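Local coordinates for multicopper oxidase (Arthrobacter sp. FB24, PDB 3GDC), which is probably a laccase-type enzyme that couples one-electron oxidation of substrates, perhaps phenolic, to the reduction of dioxygen to water at copper centres, at residues Phe46-Gly51 with Tyr172-Gly177; Asn211-Asp216 with Thr273-Leu278. All coordinates share one frame; numbering follows the deposited sequence.

Interaction 1: residues Phe46-Gly51 with Tyr172-Gly177. With CA (calcium ion), chain H.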
loop_
_atom_site.group_PDB
_atom_site.type_symbol
_atom_site.label_atom_id
_atom_site.label_comp_id
_atom_site.label_asym_id
_atom_site.label_seq_id
_atom_site.Cartn_x
_atom_site.Cartn_y
_atom_site.Cartn_z
ATOM N N PHE A 46 -29.486 -10.506 -5.815
ATOM C CA PHE A 46 -29.020 -9.616 -6.870
ATOM C C PHE A 46 -28.397 -10.456 -7.979
ATOM O O PHE A 46 -27.587 -11.338 -7.705
ATOM C CB PHE A 46 -27.966 -8.647 -6.331
ATOM C CG PHE A 46 -28.457 -7.766 -5.206
ATOM C CD1 PHE A 46 -29.125 -6.576 -5.481
ATOM C CD2 PHE A 46 -28.230 -8.117 -3.878
ATOM C CE1 PHE A 46 -29.577 -5.736 -4.438
ATOM C CE2 PHE A 46 -28.680 -7.299 -2.826
ATOM C CZ PHE A 46 -29.343 -6.102 -3.107
ATOM N N GLU A 47 -28.781 -10.190 -9.225
ATOM C CA GLU A 47 -28.130 -10.849 -10.351
ATOM C C GLU A 47 -26.914 -10.040 -10.783
ATOM O O GLU A 47 -27.040 -9.076 -11.532
ATOM C CB GLU A 47 -29.108 -11.058 -11.517
ATOM C CG GLU A 47 -28.479 -11.871 -12.650
ATOM C CD GLU A 47 -29.490 -12.419 -13.644
ATOM O OE1 GLU A 47 -30.694 -12.102 -13.551
ATOM O OE2 GLU A 47 -29.064 -13.184 -14.531
ATOM N N ILE A 48 -25.735 -10.438 -10.301
ATOM C CA ILE A 48 -24.515 -9.648 -10.508
ATOM C C ILE A 48 -23.797 -9.942 -11.829
ATOM O O ILE A 48 -23.087 -9.085 -12.375
ATOM C CB ILE A 48 -23.538 -9.776 -9.311
ATOM C CG1 ILE A 48 -23.271 -11.250 -8.978
ATOM C CG2 ILE A 48 -24.116 -9.029 -8.090
ATOM C CD1 ILE A 48 -21.965 -11.517 -8.243
ATOM N N ALA A 49 -23.981 -11.164 -12.318
ATOM C CA ALA A 49 -23.470 -11.607 -13.606
ATOM C C ALA A 49 -24.588 -12.449 -14.237
ATOM O O ALA A 49 -25.421 -12.998 -13.508
ATOM C CB ALA A 49 -22.205 -12.428 -13.415
ATOM N N PRO A 50 -24.638 -12.535 -15.586
ATOM C CA PRO A 50 -25.743 -13.302 -16.180
ATOM C C PRO A 50 -25.875 -14.709 -15.588
ATOM O O PRO A 50 -24.954 -15.527 -15.695
ATOM C CB PRO A 50 -25.373 -13.357 -17.669
ATOM C CG PRO A 50 -24.570 -12.113 -17.889
ATOM C CD PRO A 50 -23.751 -11.970 -16.621
ATOM N N GLY A 51 -27.013 -14.961 -14.944
ATOM C CA GLY A 51 -27.309 -16.265 -14.349
ATOM C C GLY A 51 -26.724 -16.513 -12.971
ATOM O O GLY A 51 -26.917 -17.589 -12.395
ATOM N N TYR A 172 -17.311 -9.968 -4.915
ATOM C CA TYR A 172 -18.388 -10.908 -4.662
ATOM C C TYR A 172 -17.834 -12.310 -4.550
ATOM O O TYR A 172 -17.226 -12.820 -5.491
ATOM C CB TYR A 172 -19.448 -10.852 -5.764
ATOM C CG TYR A 172 -20.198 -9.537 -5.793
ATOM C CD1 TYR A 172 -21.131 -9.228 -4.797
ATOM C CD2 TYR A 172 -19.948 -8.596 -6.787
ATOM C CE1 TYR A 172 -21.813 -8.017 -4.804
ATOM C CE2 TYR A 172 -20.626 -7.374 -6.808
ATOM C CZ TYR A 172 -21.559 -7.100 -5.802
ATOM O OH TYR A 172 -22.229 -5.908 -5.783
ATOM N N ASN A 173 -18.026 -12.887 -3.368
ATOM C CA ASN A 173 -17.667 -14.262 -3.072
ATOM C C ASN A 173 -18.918 -15.112 -3.267
ATOM O O ASN A 173 -19.805 -15.156 -2.403
ATOM C CB ASN A 173 -17.130 -14.353 -1.637
ATOM C CG ASN A 173 -16.691 -15.760 -1.252
ATOM O OD1 ASN A 173 -16.844 -16.714 -2.026
ATOM N ND2 ASN A 173 -16.137 -15.891 -0.053
ATOM N N THR A 174 -19.000 -15.763 -4.422
ATOM C CA THR A 174 -20.221 -16.463 -4.815
ATOM C C THR A 174 -20.224 -17.963 -4.479
ATOM O O THR A 174 -21.292 -18.557 -4.357
ATOM C CB THR A 174 -20.516 -16.273 -6.316
ATOM O OG1 THR A 174 -19.463 -16.866 -7.080
ATOM C CG2 THR A 174 -20.600 -14.785 -6.671
ATOM N N ASP A 175 -19.049 -18.572 -4.332
ATOM C CA ASP A 175 -18.972 -20.034 -4.189
ATOM C C ASP A 175 -18.348 -20.507 -2.874
ATOM O O ASP A 175 -17.942 -21.666 -2.753
ATOM C CB ASP A 175 -18.253 -20.669 -5.400
ATOM C CG ASP A 175 -16.792 -20.218 -5.546
ATOM O OD1 ASP A 175 -16.150 -19.822 -4.543
ATOM O OD2 ASP A 175 -16.274 -20.278 -6.688
ATOM N N GLY A 176 -18.277 -19.611 -1.890
ATOM C CA GLY A 176 -17.650 -19.929 -0.614
ATOM C C GLY A 176 -16.138 -19.841 -0.672
ATOM O O GLY A 176 -15.559 -19.384 -1.664
ATOM N N GLY A 177 -15.487 -20.285 0.395
ATOM C CA GLY A 177 -14.036 -20.190 0.476
ATOM C C GLY A 177 -13.609 -18.779 0.831
ATOM O O GLY A 177 -14.425 -17.970 1.305
HETATM CA CA CA H . -15.217 -17.835 -3.428
#

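Interaction 2: residues Asn211-Asp216 with Thr273-Leu278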
loop_
_atom_site.group_PDB
_atom_site.type_symbol
_atom_site.label_atom_id
_atom_site.label_comp_id
_atom_site.label_asym_id
_atom_site.label_seq_id
_atom_site.Cartn_x
_atom_site.Cartn_y
_atom_site.Cartn_z
ATOM N N ASN A 211 -12.707 1.784 -0.732
ATOM C CA ASN A 211 -12.451 0.365 -0.880
ATOM C C ASN A 211 -13.083 -0.460 0.235
ATOM O O ASN A 211 -12.688 -0.322 1.402
ATOM C CB ASN A 211 -10.946 0.072 -0.945
ATOM C CG ASN A 211 -10.676 -1.386 -1.265
ATOM O OD1 ASN A 211 -11.437 -1.999 -2.026
ATOM N ND2 ASN A 211 -9.621 -1.956 -0.681
ATOM N N VAL A 212 -14.036 -1.329 -0.124
ATOM C CA VAL A 212 -14.590 -2.291 0.846
ATOM C C VAL A 212 -14.233 -3.755 0.533
ATOM O O VAL A 212 -14.730 -4.673 1.174
ATOM C CB VAL A 212 -16.110 -2.145 1.022
ATOM C CG1 VAL A 212 -16.464 -0.730 1.425
ATOM C CG2 VAL A 212 -16.847 -2.541 -0.268
ATOM N N LEU A 213 -13.367 -3.961 -0.458
ATOM C CA LEU A 213 -13.049 -5.307 -0.907
ATOM C C LEU A 213 -12.585 -6.223 0.231
ATOM O O LEU A 213 -11.628 -5.925 0.939
ATOM C CB LEU A 213 -12.008 -5.259 -2.034
ATOM C CG LEU A 213 -11.500 -6.593 -2.575
ATOM C CD1 LEU A 213 -12.640 -7.382 -3.222
ATOM C CD2 LEU A 213 -10.404 -6.280 -3.587
ATOM N N GLU A 214 -13.293 -7.328 0.403
ATOM C CA GLU A 214 -12.941 -8.316 1.406
ATOM C C GLU A 214 -12.048 -9.393 0.772
ATOM O O GLU A 214 -12.019 -9.543 -0.466
ATOM C CB GLU A 214 -14.221 -8.926 2.006
ATOM C CG GLU A 214 -13.998 -9.903 3.166
ATOM C CD GLU A 214 -13.150 -9.289 4.270
ATOM O OE1 GLU A 214 -13.727 -8.551 5.097
ATOM O OE2 GLU A 214 -11.911 -9.518 4.280
ATOM N N TYR A 215 -11.299 -10.100 1.626
ATOM C CA TYR A 215 -10.466 -11.265 1.253
ATOM C C TYR A 215 -9.124 -10.877 0.613
ATOM O O TYR A 215 -8.058 -11.252 1.119
ATOM C CB TYR A 215 -11.258 -12.290 0.410
ATOM C CG TYR A 215 -12.560 -12.740 1.059
ATOM C CD1 TYR A 215 -12.554 -13.518 2.215
ATOM C CD2 TYR A 215 -13.795 -12.386 0.510
ATOM C CE1 TYR A 215 -13.742 -13.917 2.817
ATOM C CE2 TYR A 215 -14.993 -12.782 1.110
ATOM C CZ TYR A 215 -14.956 -13.550 2.256
ATOM O OH TYR A 215 -16.134 -13.952 2.854
ATOM N N ASP A 216 -9.172 -10.129 -0.486
ATOM C CA ASP A 216 -7.960 -9.609 -1.125
ATOM C C ASP A 216 -7.412 -8.424 -0.321
ATOM O O ASP A 216 -8.169 -7.524 0.035
ATOM C CB ASP A 216 -8.262 -9.176 -2.558
ATOM C CG ASP A 216 -8.673 -10.340 -3.449
ATOM O OD1 ASP A 216 -7.803 -11.189 -3.759
ATOM O OD2 ASP A 216 -9.854 -10.393 -3.854
ATOM N N THR A 273 -4.673 -6.745 -12.481
ATOM C CA THR A 273 -5.292 -7.274 -13.703
ATOM C C THR A 273 -6.369 -8.344 -13.464
ATOM O O THR A 273 -7.393 -8.346 -14.137
ATOM C CB THR A 273 -4.215 -7.772 -14.712
ATOM O OG1 THR A 273 -3.697 -9.041 -14.290
ATOM C CG2 THR A 273 -3.083 -6.768 -14.797
ATOM N N GLU A 274 -6.136 -9.224 -12.492
ATOM C CA GLU A 274 -7.106 -10.221 -12.045
ATOM C C GLU A 274 -8.484 -9.600 -11.744
ATOM O O GLU A 274 -9.525 -10.155 -12.118
ATOM C CB GLU A 274 -6.562 -10.903 -10.788
ATOM C CG GLU A 274 -7.450 -11.971 -10.162
ATOM C CD GLU A 274 -6.968 -12.420 -8.778
ATOM O OE1 GLU A 274 -7.613 -13.329 -8.203
ATOM O OE2 GLU A 274 -5.952 -11.886 -8.266
ATOM N N PHE A 275 -8.478 -8.455 -11.055
ATOM C CA PHE A 275 -9.726 -7.818 -10.633
ATOM C C PHE A 275 -10.424 -7.176 -11.816
ATOM O O PHE A 275 -11.650 -7.227 -11.928
ATOM C CB PHE A 275 -9.486 -6.725 -9.580
ATOM C CG PHE A 275 -8.797 -7.199 -8.321
ATOM C CD1 PHE A 275 -8.637 -8.550 -8.039
ATOM C CD2 PHE A 275 -8.346 -6.261 -7.386
ATOM C CE1 PHE A 275 -7.998 -8.964 -6.873
ATOM C CE2 PHE A 275 -7.701 -6.664 -6.220
ATOM C CZ PHE A 275 -7.525 -8.014 -5.962
ATOM N N ALA A 276 -9.629 -6.522 -12.659
ATOM C CA ALA A 276 -10.124 -5.861 -13.865
ATOM C C ALA A 276 -10.879 -6.833 -14.765
ATOM O O ALA A 276 -11.991 -6.538 -15.222
ATOM C CB ALA A 276 -8.973 -5.196 -14.620
ATOM N N GLU A 277 -10.281 -8.002 -14.986
ATOM C CA GLU A 277 -10.823 -8.992 -15.907
ATOM C C GLU A 277 -12.028 -9.733 -15.331
ATOM O O GLU A 277 -12.738 -10.447 -16.049
ATOM C CB GLU A 277 -9.713 -9.949 -16.378
ATOM C CG GLU A 277 -8.658 -9.226 -17.224
ATOM C CD GLU A 277 -7.927 -10.136 -18.202
ATOM O OE1 GLU A 277 -7.679 -9.688 -19.349
ATOM O OE2 GLU A 277 -7.599 -11.286 -17.821
ATOM N N LEU A 278 -12.281 -9.518 -14.036
ATOM C CA LEU A 278 -13.429 -10.109 -13.363
ATOM C C LEU A 278 -14.469 -9.060 -12.907
ATOM O O LEU A 278 -15.311 -9.341 -12.064
ATOM C CB LEU A 278 -12.983 -11.016 -12.218
ATOM C CG LEU A 278 -12.238 -12.296 -12.636
ATOM C CD1 LEU A 278 -11.681 -13.029 -11.424
ATOM C CD2 LEU A 278 -13.151 -13.184 -13.460
#

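Interaction 1: residues Phe46-Gly51 with Tyr172-Gly177
Ile48 and Tyr172 meet side chain to side chain, and no hydrogen bond joins the two segments. From CB of Ile48 the side chain forks. The CG2 branch lies over one face of the Tyr172 ring, offset toward the rim, with Tyr172 CZ 3.9 Å from Ile48 CG2. This is a CH-pi contact. Ile48 CG2 stands 4.0 Å from the ring centroid and 14° off the ring normal. The other branch starts with CG1 between the backbone N and the carbonyl carbon (chi1 52°), and it carries CD1 toward the root of the tyrosine. Ile48 CD1 reaches Tyr172 CB at 3.6 Å. The same methyl also meets Thr174 CG2 at 3.9 Å, so it touches both residues flanking Asn173.

Asn173 points the other way, to calcium. Asn173 OD1 binds the ion at 2.4 Å, and Asp175 OD1 and Gly176 O are also ligands. Asp179 and Glu181 complete the site. Asn173 ND2 donates to Gly177 O at 3.0 Å, which ties the loop across its calcium-binding turn. The hydroxyl of Tyr172 bonds to Gly187 O, and Phe54 meets the ring edge-to-face.

The contact is buried between what are probably the two cupredoxin-like domains of this family. Strand 33-49 meets the loop after strand 163-172, with strands 52-59 and 182-185 packed alongside.

Interaction 2: residues Asn211-Asp216 with Thr273-Leu278
Asn211 OD1 accepts two N-H groups: the backbone N of Leu213, whose side chain meets Phe275, and ND2 of Asn219. The bond from Leu213 N to Asn211 OD1 is 3.2 Å long and closes an Asx turn. Its donor lies well above the carbonyl plane, 64° out of it.

Just after the turn, the Leu213 side chain points toward the helix. Leu213 holds CG anti to its own N (chi1 177°), and CD2 comes to 3.8 Å from Phe275 CE2. Asp216 approaches the end of the same ring from a direction opposed to that of the phenylalanine side chain. Its carboxyl carbon CG is 3.6 Å from Phe275 CZ. The carboxylate and ring planes are turned 53° apart, so the groups do not stack. Asp216 OD2 is hydrogen-bonded to Tyr183 OH, and the Tyr183 ring also stacks with Phe275. Tyr183 thus ties the aspartate and the phenylalanine together. Asp216 OD1 and Glu274 OE2 are 4.9 Å apart, not in contact; any repulsion is probably eased by Lys272, which is salt-bridged to Glu274.

Both segments also reach other subunits of the trimer. Glu214 OE1 is hydrogen-bonded to Thr273 of one neighbouring subunit, and Thr273 OG1 is hydrogen-bonded to Glu214 of another.

The contact joins the loop between strands 205-211 and 218-223 to helix 273-276. Strand 182-185 lies beside it through Tyr183, and helix 138-143 packs on Glu214 and Tyr215.

The two interactions follow one another along the chain, and their centres lie 14 Å apart on the same side of the chain's centre. Interaction 1 probably joins the two cupredoxin-like domains, while interaction 2 probably lies within the second. They touch directly, with Asn173 ND2 packed 3.5 Å from Tyr215 CZ. Strands 163-172 and 205-211, which lead into the calcium loop and the loop 211-216, are parallel neighbours in one six-stranded sheet. Strand 182-185, at the edge of that sheet, flanks both contacts. The calcium loop therefore sits between the probable domain interface and a loop that takes part in subunit contacts of the trimer.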